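Long-range contact in dipeptidase AC. Metallo peptidase. MEROPS family M19 (PDB 3LY0), which is probably a zinc-dependent dipeptidase that hydrolyses dipeptides, caught here with a phosphinate mimic of L-Ala-D-Ala at its two-zinc centre: residues 52-64 against 87-100. Sequence-based numbering, arbitrary orientation.
Sequences GGFFAIYVPSPQA and IRAEQAQPVALAMA. With LY0 ((2R)-3-[(R)-[(1R)-1-aminoethyl](hydroxy)phosphoryl]-2-methylpropanoic acid), chain C.
I57 and V59 supply most of the apolar contact, both directing their side chains at helix 89-100. I57 divides its branches: I57 CG2 lies 3.7 Å from A96 CA, while I57 CD1 reaches A100 CB at 3.9 Å. The I57 side chain runs past that of M99 in the opposite sense. V59 likewise works with two methyls. V59 CG1, placed anti to the backbone N (chi1 176°), is thereby turned to I87 CD1, 4.0 Å away, whereas V59 CG2 lies 4.1 Å from V95 CG1 and also faces A92. I87 CD1 is also near P60 O and S61 OG, the latter hydrogen-bonded to R168.

Polar interactions across the interface are sparse, and no hydrogen bond joins the segments. A bend at chi3 (81°) brings SD and CE of M99 against the Y58 backbone: M99 SD lies 3.1 Å and M99 CE 3.4 Å from Y58 O. Neither approach is a hydrogen bond, and the buried N and O of Y58 have no such partner in the model.

The CB of Y58 points away from the helix, and its ring lines the ligand pocket. One ring face carries the inhibitor amine, with LY0 N1 3.4 Å from Y58 CD2 and displaced toward the rim; P60 N lies over the opposite face. The hydroxyl is hydrogen-bonded to H65. Replacing this tyrosine by an alanine would probably leave the inhibitor amine without the ring it lies against and H65 ND1 without its phenolic partner.

Strand 52-57 and helix 89-100 run roughly antiparallel (152°), their axes coming within 8.7 Å, as expected of a TIM-barrel-like fold with an outer helix packed on an inner strand. Helix 16-22 flanks the interface through L17 on M99 and L21 on V95, while strands 9-11 and 132-139 pair with strand 50-57 in the parallel sheet.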
ATOM      1  N   GLY A  52       9.143   4.830  -8.543  1.00 11.15           N
ATOM      2  CA  GLY A  52       7.718   4.824  -8.796  1.00 10.37           C
ATOM      3  C   GLY A  52       7.008   3.997  -7.747  1.00  8.62           C
ATOM      4  O   GLY A  52       7.623   3.449  -6.834  1.00  8.99           O
ATOM      5  N   GLY A  53       5.692   3.898  -7.893  1.00  9.06           N
ATOM      6  CA  GLY A  53       4.921   3.102  -6.958  1.00 10.47           C
ATOM      7  C   GLY A  53       3.432   3.116  -7.213  1.00  8.21           C
ATOM      8  O   GLY A  53       2.941   3.730  -8.170  1.00  9.69           O
ATOM      9  N   PHE A  54       2.715   2.411  -6.338  1.00  8.81           N
ATOM     10  CA  PHE A  54       1.262   2.461  -6.323  1.00  8.81           C
ATOM     11  C   PHE A  54       0.830   3.729  -5.587  1.00  7.59           C
ATOM     12  O   PHE A  54       1.231   3.945  -4.429  1.00  9.55           O
ATOM     13  CB  PHE A  54       0.684   1.269  -5.550  1.00  9.33           C
ATOM     14  CG  PHE A  54       0.896  -0.082  -6.193  1.00  9.49           C
ATOM     15  CD1 PHE A  54      -0.167  -0.751  -6.797  1.00 12.11           C
ATOM     16  CD2 PHE A  54       2.129  -0.721  -6.130  1.00  9.93           C
ATOM     17  CE1 PHE A  54       0.009  -2.020  -7.351  1.00 13.21           C
ATOM     18  CE2 PHE A  54       2.308  -1.983  -6.668  1.00 12.07           C
ATOM     19  CZ  PHE A  54       1.250  -2.635  -7.285  1.00 12.71           C
ATOM     20  N   PHE A  55      -0.000   4.530  -6.252  1.00  8.97           N
ATOM     21  CA  PHE A  55      -0.579   5.742  -5.677  1.00  9.00           C
ATOM     22  C   PHE A  55      -2.030   5.471  -5.305  1.00  8.74           C
ATOM     23  O   PHE A  55      -2.879   5.287  -6.173  1.00 10.17           O
ATOM     24  CB  PHE A  55      -0.459   6.904  -6.678  1.00  8.59           C
ATOM     25  CG  PHE A  55       0.940   7.434  -6.802  1.00  8.42           C
ATOM     26  CD1 PHE A  55       1.313   8.606  -6.154  1.00  9.04           C
ATOM     27  CD2 PHE A  55       1.890   6.737  -7.535  1.00  8.83           C
ATOM     28  CE1 PHE A  55       2.625   9.080  -6.236  1.00  9.60           C
ATOM     29  CE2 PHE A  55       3.202   7.196  -7.615  1.00  9.16           C
ATOM     30  CZ  PHE A  55       3.562   8.365  -6.974  1.00  9.41           C
ATOM     31  N   ALA A  56      -2.288   5.424  -4.004  1.00  8.42           N
ATOM     32  CA  ALA A  56      -3.597   5.040  -3.501  1.00  8.36           C
ATOM     33  C   ALA A  56      -4.614   6.159  -3.563  1.00 10.45           C
ATOM     34  O   ALA A  56      -4.346   7.297  -3.161  1.00  9.47           O
ATOM     35  CB  ALA A  56      -3.473   4.527  -2.067  1.00  9.73           C
ATOM     36  N   ILE A  57      -5.790   5.796  -4.062  1.00  9.79           N
ATOM     37  CA  ILE A  57      -7.003   6.584  -3.921  1.00  9.45           C
ATOM     38  C   ILE A  57      -7.727   5.994  -2.718  1.00 10.48           C
ATOM     39  O   ILE A  57      -8.181   4.853  -2.762  1.00 10.82           O
ATOM     40  CB  ILE A  57      -7.874   6.449  -5.178  1.00 10.03           C
ATOM     41  CG1 ILE A  57      -7.164   7.069  -6.391  1.00 12.47           C
ATOM     42  CG2 ILE A  57      -9.263   7.056  -4.950  1.00 11.07           C
ATOM     43  CD1 ILE A  57      -7.763   6.674  -7.709  1.00 15.66           C
ATOM     44  N   TYR A  58      -7.810   6.766  -1.641  1.00 12.00           N
ATOM     45  CA  TYR A  58      -8.393   6.306  -0.390  1.00 11.22           C
ATOM     46  C   TYR A  58      -9.351   7.377   0.098  1.00 10.04           C
ATOM     47  O   TYR A  58      -8.984   8.543   0.157  1.00 11.24           O
ATOM     48  CB  TYR A  58      -7.285   6.028   0.636  1.00 15.11           C
ATOM     49  CG  TYR A  58      -7.610   6.414   2.063  1.00 12.63           C
ATOM     50  CD1 TYR A  58      -8.413   5.609   2.865  1.00 12.26           C
ATOM     51  CD2 TYR A  58      -7.097   7.581   2.609  1.00 12.88           C
ATOM     52  CE1 TYR A  58      -8.709   5.972   4.168  1.00 14.23           C
ATOM     53  CE2 TYR A  58      -7.373   7.944   3.909  1.00 14.63           C
ATOM     54  CZ  TYR A  58      -8.183   7.145   4.683  1.00 15.22           C
ATOM     55  OH  TYR A  58      -8.447   7.526   5.984  1.00 18.59           O
ATOM     56  N   VAL A  59     -10.580   6.977   0.421  1.00  9.32           N
ATOM     57  CA  VAL A  59     -11.618   7.918   0.830  1.00 11.96           C
ATOM     58  C   VAL A  59     -11.653   8.010   2.353  1.00 10.68           C
ATOM     59  O   VAL A  59     -11.978   7.035   3.027  1.00 11.65           O
ATOM     60  CB  VAL A  59     -13.006   7.474   0.300  1.00 11.42           C
ATOM     61  CG1 VAL A  59     -14.104   8.405   0.806  1.00 13.65           C
ATOM     62  CG2 VAL A  59     -12.997   7.415  -1.213  1.00 11.61           C
ATOM     63  N   PRO A  60     -11.304   9.183   2.912  1.00 12.20           N
ATOM     64  CA  PRO A  60     -11.308   9.293   4.380  1.00 14.13           C
ATOM     65  C   PRO A  60     -12.709   9.351   4.978  1.00 13.41           C
ATOM     66  O   PRO A  60     -13.633   9.884   4.365  1.00 14.24           O
ATOM     67  CB  PRO A  60     -10.602  10.630   4.637  1.00 16.54           C
ATOM     68  CG  PRO A  60      -9.885  10.956   3.355  1.00 17.62           C
ATOM     69  CD  PRO A  60     -10.708  10.359   2.262  1.00 15.59           C
ATOM     70  N   SER A  61     -12.842   8.812   6.188  1.00 12.79           N
ATOM     71  CA  SER A  61     -14.058   8.947   6.984  1.00 15.12           C
ATOM     72  C   SER A  61     -14.081  10.312   7.666  1.00 15.97           C
ATOM     73  O   SER A  61     -13.043  10.971   7.768  1.00 16.32           O
ATOM     74  CB  SER A  61     -14.108   7.849   8.049  1.00 14.60           C
ATOM     75  OG  SER A  61     -14.458   6.600   7.487  1.00 14.25           O
ATOM     76  N   PRO A  62     -15.263  10.740   8.151  1.00 17.34           N
ATOM     77  CA  PRO A  62     -15.381  12.052   8.805  1.00 19.68           C
ATOM     78  C   PRO A  62     -14.398  12.220   9.964  1.00 20.45           C
ATOM     79  O   PRO A  62     -13.814  13.300  10.120  1.00 19.79           O
ATOM     80  CB  PRO A  62     -16.828  12.061   9.303  1.00 21.74           C
ATOM     81  CG  PRO A  62     -17.551  11.181   8.324  1.00 22.33           C
ATOM     82  CD  PRO A  62     -16.568  10.069   8.027  1.00 20.61           C
ATOM     83  N   GLN A  63     -14.221  11.172  10.766  1.00 19.03           N
ATOM     84  CA  GLN A  63     -13.102  11.101  11.692  1.00 19.36           C
ATOM     85  C   GLN A  63     -11.973  10.438  10.915  1.00 19.91           C
ATOM     86  O   GLN A  63     -11.918   9.214  10.829  1.00 22.77           O
ATOM     87  CB  GLN A  63     -13.439  10.234  12.909  1.00 23.08           C
ATOM     88  CG  GLN A  63     -14.555  10.746  13.810  1.00 21.56           C
ATOM     89  CD  GLN A  63     -15.005   9.695  14.821  1.00 21.61           C
ATOM     90  OE1 GLN A  63     -14.275   9.356  15.761  1.00 21.96           O
ATOM     91  NE2 GLN A  63     -16.213   9.176  14.633  1.00 27.37           N
ATOM     92  N   ALA A  64     -11.087  11.238  10.338  1.00 20.32           N
ATOM     93  CA  ALA A  64     -10.057  10.683   9.465  1.00 23.30           C
ATOM     94  C   ALA A  64      -9.066   9.825  10.252  1.00 22.25           C
ATOM     95  O   ALA A  64      -9.005   9.895  11.483  1.00 20.69           O
ATOM     96  CB  ALA A  64      -9.338  11.787   8.719  1.00 25.03           C
ATOM     97  N   ILE A  87     -19.210   3.835   3.914  1.00 14.99           N
ATOM     98  CA  ILE A  87     -19.433   4.932   2.979  1.00 14.48           C
ATOM     99  C   ILE A  87     -19.938   4.318   1.681  1.00 16.19           C
ATOM    100  O   ILE A  87     -19.342   3.367   1.169  1.00 17.62           O
ATOM    101  CB  ILE A  87     -18.133   5.728   2.721  1.00 14.34           C
ATOM    102  CG1 ILE A  87     -17.591   6.318   4.024  1.00 17.66           C
ATOM    103  CG2 ILE A  87     -18.367   6.842   1.697  1.00 16.33           C
ATOM    104  CD1 ILE A  87     -16.226   6.964   3.874  1.00 17.31           C
ATOM    105  N   ARG A  88     -21.065   4.815   1.174  1.00 20.00           N
ATOM    106  CA  ARG A  88     -21.646   4.252  -0.037  1.00 20.49           C
ATOM    107  C   ARG A  88     -21.117   4.964  -1.279  1.00 14.12           C
ATOM    108  O   ARG A  88     -20.513   6.034  -1.175  1.00 13.95           O
ATOM    109  CB  ARG A  88     -23.176   4.316   0.007  1.00 19.81           C
ATOM    110  CG  ARG A  88     -23.784   3.537   1.172  1.00 23.57           C
ATOM    111  CD  ARG A  88     -23.315   2.084   1.194  1.00 24.68           C
ATOM    112  NE  ARG A  88     -23.958   1.288   0.155  1.00 26.96           N
ATOM    113  CZ  ARG A  88     -25.135   0.685   0.297  1.00 33.01           C
ATOM    114  NH1 ARG A  88     -25.645  -0.020  -0.704  1.00 34.89           N
ATOM    115  NH2 ARG A  88     -25.799   0.785   1.443  1.00 33.98           N
ATOM    116  N   ALA A  89     -21.352   4.362  -2.437  1.00 14.76           N
ATOM    117  CA  ALA A  89     -20.810   4.872  -3.697  1.00 12.87           C
ATOM    118  C   ALA A  89     -21.158   6.337  -3.996  1.00 14.83           C
ATOM    119  O   ALA A  89     -20.302   7.102  -4.446  1.00 13.83           O
ATOM    120  CB  ALA A  89     -21.201   3.957  -4.870  1.00 16.91           C
ATOM    121  N   GLU A  90     -22.402   6.734  -3.747  1.00 15.48           N
ATOM    122  CA  GLU A  90     -22.811   8.108  -4.020  1.00 15.84           C
ATOM    123  C   GLU A  90     -21.911   9.141  -3.333  1.00 15.45           C
ATOM    124  O   GLU A  90     -21.617  10.196  -3.901  1.00 16.57           O
ATOM    125  CB  GLU A  90     -24.274   8.305  -3.616  1.00 18.69           C
ATOM    126  CG  GLU A  90     -24.831   9.694  -3.876  1.00 23.96           C
ATOM    127  CD  GLU A  90     -26.269   9.822  -3.406  1.00 27.41           C
ATOM    128  OE1 GLU A  90     -27.185   9.755  -4.253  1.00 30.07           O
ATOM    129  OE2 GLU A  90     -26.483   9.971  -2.183  1.00 28.28           O
ATOM    130  N   GLN A  91     -21.462   8.838  -2.116  1.00 12.21           N
ATOM    131  CA  GLN A  91     -20.594   9.743  -1.377  1.00 13.99           C
ATOM    132  C   GLN A  91     -19.110   9.532  -1.695  1.00 14.00           C
ATOM    133  O   GLN A  91     -18.321  10.479  -1.688  1.00 15.77           O
ATOM    134  CB  GLN A  91     -20.817   9.579   0.134  1.00 15.91           C
ATOM    135  CG  GLN A  91     -22.081  10.258   0.651  1.00 21.00           C
ATOM    136  CD  GLN A  91     -23.343   9.675   0.048  1.00 22.34           C
ATOM    137  OE1 GLN A  91     -23.629   8.485   0.199  1.00 23.80           O
ATOM    138  NE2 GLN A  91     -24.107  10.514  -0.657  1.00 21.91           N
ATOM    139  N   ALA A  92     -18.729   8.285  -1.963  1.00 12.59           N
ATOM    140  CA  ALA A  92     -17.327   7.969  -2.210  1.00 10.71           C
ATOM    141  C   ALA A  92     -16.888   8.399  -3.604  1.00 10.27           C
ATOM    142  O   ALA A  92     -15.733   8.782  -3.810  1.00 12.02           O
ATOM    143  CB  ALA A  92     -17.068   6.472  -2.004  1.00 11.16           C
ATOM    144  N   GLN A  93     -17.805   8.341  -4.565  1.00 10.31           N
ATOM    145  CA  GLN A  93     -17.416   8.583  -5.955  1.00 10.12           C
ATOM    146  C   GLN A  93     -16.803   9.955  -6.246  1.00  9.82           C
ATOM    147  O   GLN A  93     -15.781  10.027  -6.916  1.00 10.38           O
ATOM    148  CB  GLN A  93     -18.545   8.228  -6.934  1.00 11.36           C
ATOM    149  CG  GLN A  93     -18.656   6.725  -7.109  1.00 11.12           C
ATOM    150  CD  GLN A  93     -19.796   6.290  -7.989  1.00 11.66           C
ATOM    151  OE1 GLN A  93     -20.723   7.057  -8.264  1.00 13.09           O
ATOM    152  NE2 GLN A  93     -19.744   5.038  -8.436  1.00 12.79           N
ATOM    153  N   PRO A  94     -17.396  11.040  -5.734  1.00 10.97           N
ATOM    154  CA  PRO A  94     -16.780  12.348  -5.986  1.00 12.53           C
ATOM    155  C   PRO A  94     -15.366  12.446  -5.398  1.00  9.74           C
ATOM    156  O   PRO A  94     -14.486  13.094  -5.975  1.00 10.82           O
ATOM    157  CB  PRO A  94     -17.740  13.327  -5.290  1.00 14.83           C
ATOM    158  CG  PRO A  94     -19.056  12.609  -5.280  1.00 13.91           C
ATOM    159  CD  PRO A  94     -18.719  11.155  -5.089  1.00 13.64           C
ATOM    160  N   VAL A  95     -15.133  11.789  -4.265  1.00 10.05           N
ATOM    161  CA  VAL A  95     -13.824  11.884  -3.621  1.00 11.34           C
ATOM    162  C   VAL A  95     -12.815  11.076  -4.434  1.00 10.20           C
ATOM    163  O   VAL A  95     -11.699  11.540  -4.688  1.00 10.32           O
ATOM    164  CB  VAL A  95     -13.854  11.411  -2.139  1.00 11.56           C
ATOM    165  CG1 VAL A  95     -12.460  11.476  -1.541  1.00 12.66           C
ATOM    166  CG2 VAL A  95     -14.808  12.272  -1.323  1.00 12.96           C
ATOM    167  N   ALA A  96     -13.216   9.882  -4.861  1.00 10.41           N
ATOM    168  CA  ALA A  96     -12.346   9.026  -5.658  1.00  9.30           C
ATOM    169  C   ALA A  96     -12.050   9.695  -7.001  1.00 10.01           C
ATOM    170  O   ALA A  96     -10.922   9.631  -7.501  1.00 10.35           O
ATOM    171  CB  ALA A  96     -12.979   7.659  -5.873  1.00 12.53           C
ATOM    172  N   LEU A  97     -13.063  10.316  -7.607  1.00 10.72           N
ATOM    173  CA  LEU A  97     -12.830  11.069  -8.843  1.00 10.55           C
ATOM    174  C   LEU A  97     -11.860  12.226  -8.619  1.00 10.17           C
ATOM    175  O   LEU A  97     -11.008  12.481  -9.462  1.00 10.90           O
ATOM    176  CB  LEU A  97     -14.137  11.579  -9.455  1.00 11.19           C
ATOM    177  CG  LEU A  97     -15.035  10.534 -10.116  1.00 12.84           C
ATOM    178  CD1 LEU A  97     -16.300  11.201 -10.627  1.00 16.00           C
ATOM    179  CD2 LEU A  97     -14.311   9.839 -11.268  1.00 13.16           C
ATOM    180  N   ALA A  98     -11.994  12.938  -7.503  1.00 10.58           N
ATOM    181  CA  ALA A  98     -11.075  14.030  -7.210  1.00 10.65           C
ATOM    182  C   ALA A  98      -9.640  13.518  -7.167  1.00  9.71           C
ATOM    183  O   ALA A  98      -8.737  14.105  -7.757  1.00 11.84           O
ATOM    184  CB  ALA A  98     -11.447  14.715  -5.897  1.00 11.85           C
ATOM    185  N   MET A  99      -9.422  12.411  -6.465  1.00  9.91           N
ATOM    186  CA  MET A  99      -8.068  11.910  -6.290  1.00 10.01           C
ATOM    187  C   MET A  99      -7.512  11.339  -7.603  1.00  8.88           C
ATOM    188  O   MET A  99      -6.354  11.570  -7.953  1.00  9.67           O
ATOM    189  CB  MET A  99      -8.032  10.884  -5.149  1.00 10.88           C
ATOM    190  CG  MET A  99      -8.503  11.491  -3.806  1.00 10.92           C
ATOM    191  SD  MET A  99      -8.582  10.353  -2.378  1.00  5.36           S
ATOM    192  CE  MET A  99      -6.868  10.333  -1.869  1.00 15.13           C
ATOM    193  N   ALA A 100      -8.339  10.605  -8.344  1.00  9.99           N
ATOM    194  CA  ALA A 100      -7.913  10.133  -9.665  1.00  9.58           C
ATOM    195  C   ALA A 100      -7.576  11.312 -10.579  1.00  9.46           C
ATOM    196  O   ALA A 100      -6.628  11.248 -11.354  1.00 10.31           O
ATOM    197  CB  ALA A 100      -8.993   9.254 -10.310  1.00  9.78           C
TER
HETATM  198  P   LY0 C 363      -3.300   3.886   5.379  1.00 12.30           P
HETATM  199  C1  LY0 C 363      -4.955   6.027   6.074  1.00 16.69           C
HETATM  200  N1  LY0 C 363      -4.568   5.527   3.677  1.00 11.58           N
HETATM  201  C2  LY0 C 363      -3.996   5.534   5.012  1.00 13.43           C
HETATM  202  C4  LY0 C 363      -2.226   3.967   6.867  1.00 13.75           C
HETATM  203  C5  LY0 C 363      -2.477   2.904   7.900  1.00 13.92           C
HETATM  204  C6  LY0 C 363      -2.583   1.525   7.309  1.00 12.37           C
HETATM  205  C7  LY0 C 363      -1.597   2.997   9.120  1.00 16.28           C
HETATM  206  O31 LY0 C 363      -2.529   3.490   4.142  1.00 12.01           O
HETATM  207  O32 LY0 C 363      -4.476   2.873   5.575  1.00 11.45           O
HETATM  208  O61 LY0 C 363      -3.086   0.520   8.069  1.00 12.92           O
HETATM  209  O62 LY0 C 363      -2.254   1.292   6.133  1.00 11.69           O